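Local coordinates for putative uncharacterized protein (Chlamydia trachomatis, PDB 3K29) that is probably a YscO-like component or chaperone of the type III secretion apparatus and can bind copies of itself, at residues R58-R61 against E62-D66. Numbering follows the deposited sequence.
Sequences RQLR and EQLDD
Arg61 and Glu62 adjoin in the last turns of a long helix, and beyond that adjacency each has backbone and side-chain contacts with residues about one turn away. The carbonyl oxygen of Arg61 accepts the amide of Asp65, with N to O at 3.0 Å, and the carboxylate of Asp65 comes up close to that same oxygen, off its far end. Its OD1 lies 3.2 Å from Arg61 O; both are acceptors, so this is proximity without a bond. The Arg61 side chain bends at chi2 and chi3 and does not close a salt bridge with Asp65: NE stays 4.7 Å from OD2, a distance at which the opposite charges may still attract weakly.

Glu62 reaches backwards along the helix. With CG set beside its own backbone N (chi1 -65°) and the chain extended beyond, CG sits 3.3 Å from Arg58 O and OE1 comes to 3.6 Å from Gln59 CA. The aliphatic part of Glu62 thus lies alongside the previous turn, with CG just beyond the oxygen that takes its own amide, N to Arg58 O being 2.9 Å. Gln59 turns its amide elsewhere, its OE1 accepting a hydrogen bond from Lys56 NZ.

Two leucines one turn apart, Leu60 and Leu64, make an apolar patch. They meet at an oblique angle: Leu64 keeps CG beside its backbone N (chi1 -69°), which leads it back toward the preceding turn, 4.0 Å from Leu60 CD1. The amide of Leu64 hydrogen-bonds to Leu60 O.

These two leucines face helix 70-160, which returns antiparallel after a short connection: Leu60 packs on Met76, Lys77 and Ile80, and Leu64 on Ile73, at the turn end of the antiparallel helical hairpin.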
loop_
_atom_site.group_PDB
_atom_site.type_symbol
_atom_site.label_atom_id
_atom_site.label_comp_id
_atom_site.label_asym_id
_atom_site.label_seq_id
_atom_site.Cartn_x
_atom_site.Cartn_y
_atom_site.Cartn_z
ATOM N N ARG A 58 33.989 20.513 -22.172
ATOM C CA ARG A 58 35.324 19.858 -22.287
ATOM C C ARG A 58 35.913 20.178 -23.613
ATOM O O ARG A 58 37.097 20.403 -23.708
ATOM C CB ARG A 58 35.238 18.342 -22.101
ATOM C CG ARG A 58 35.134 17.896 -20.673
ATOM C CD ARG A 58 34.905 16.336 -20.496
ATOM N NE ARG A 58 34.406 16.026 -19.144
ATOM C CZ ARG A 58 35.183 16.146 -18.060
ATOM N NH1 ARG A 58 36.446 16.534 -18.217
ATOM N NH2 ARG A 58 34.700 15.923 -16.845
ATOM N N GLN A 59 35.079 20.256 -24.654
ATOM C CA GLN A 59 35.594 20.566 -25.980
ATOM C C GLN A 59 36.170 21.983 -25.963
ATOM O O GLN A 59 37.207 22.241 -26.557
ATOM C CB GLN A 59 34.458 20.444 -27.044
ATOM C CG GLN A 59 34.139 18.990 -27.499
ATOM C CD GLN A 59 32.653 18.814 -28.028
ATOM O OE1 GLN A 59 31.970 19.790 -28.400
ATOM N NE2 GLN A 59 32.178 17.578 -28.037
ATOM N N LEU A 60 35.460 22.921 -25.315
ATOM C CA LEU A 60 35.991 24.296 -25.221
ATOM C C LEU A 60 37.284 24.335 -24.369
ATOM O O LEU A 60 38.216 25.045 -24.714
ATOM C CB LEU A 60 34.959 25.280 -24.628
ATOM C CG LEU A 60 35.505 26.685 -24.286
ATOM C CD1 LEU A 60 36.107 27.358 -25.521
ATOM C CD2 LEU A 60 34.313 27.558 -23.810
ATOM N N ARG A 61 37.278 23.604 -23.270
ATOM C CA ARG A 61 38.433 23.537 -22.363
ATOM C C ARG A 61 39.705 23.027 -23.099
ATOM O O ARG A 61 40.819 23.576 -22.940
ATOM C CB ARG A 61 38.060 22.675 -21.158
ATOM C CG ARG A 61 38.410 23.358 -19.894
ATOM C CD ARG A 61 39.634 22.680 -19.246
ATOM N NE ARG A 61 39.274 21.287 -18.954
ATOM C CZ ARG A 61 38.766 20.836 -17.803
ATOM N NH1 ARG A 61 38.595 21.642 -16.739
ATOM N NH2 ARG A 61 38.482 19.533 -17.694
ATOM N N GLU A 62 39.530 22.029 -23.960
ATOM C CA GLU A 62 40.628 21.559 -24.838
ATOM C C GLU A 62 41.108 22.621 -25.803
ATOM O O GLU A 62 42.320 22.765 -26.061
ATOM C CB GLU A 62 40.203 20.315 -25.628
ATOM C CG GLU A 62 39.942 19.141 -24.734
ATOM C CD GLU A 62 39.040 18.064 -25.369
ATOM O OE1 GLU A 62 38.390 18.319 -26.424
ATOM O OE2 GLU A 62 38.980 16.957 -24.786
ATOM N N GLN A 63 40.170 23.400 -26.348
ATOM C CA GLN A 63 40.559 24.464 -27.280
ATOM C C GLN A 63 41.338 25.531 -26.531
ATOM O O GLN A 63 42.316 26.047 -27.037
ATOM C CB GLN A 63 39.339 25.070 -28.031
ATOM C CG GLN A 63 38.676 23.987 -28.932
ATOM C CD GLN A 63 39.695 23.495 -29.977
ATOM O OE1 GLN A 63 40.280 24.321 -30.704
ATOM N NE2 GLN A 63 39.933 22.157 -30.050
ATOM N N LEU A 64 40.894 25.839 -25.321
ATOM C CA LEU A 64 41.572 26.835 -24.478
ATOM C C LEU A 64 43.017 26.381 -24.199
ATOM O O LEU A 64 43.962 27.176 -24.331
ATOM C CB LEU A 64 40.802 27.004 -23.176
ATOM C CG LEU A 64 39.425 27.695 -23.321
ATOM C CD1 LEU A 64 38.697 27.628 -21.998
ATOM C CD2 LEU A 64 39.686 29.160 -23.825
ATOM N N ASP A 65 43.174 25.096 -23.877
ATOM C CA ASP A 65 44.518 24.531 -23.565
ATOM C C ASP A 65 45.416 24.600 -24.786
ATOM O O ASP A 65 46.593 24.902 -24.652
ATOM C CB ASP A 65 44.451 23.076 -23.051
ATOM C CG ASP A 65 43.655 22.920 -21.751
ATOM O OD1 ASP A 65 43.345 23.948 -21.058
ATOM O OD2 ASP A 65 43.260 21.753 -21.446
ATOM N N ASP A 66 44.845 24.340 -25.971
ATOM C CA ASP A 66 45.566 24.425 -27.255
ATOM C C ASP A 66 45.904 25.842 -27.675
ATOM O O ASP A 66 46.745 26.019 -28.522
ATOM C CB ASP A 66 44.733 23.814 -28.393
ATOM C CG ASP A 66 44.747 22.295 -28.396
ATOM O OD1 ASP A 66 45.745 21.721 -27.953
ATOM O OD2 ASP A 66 43.745 21.661 -28.791
#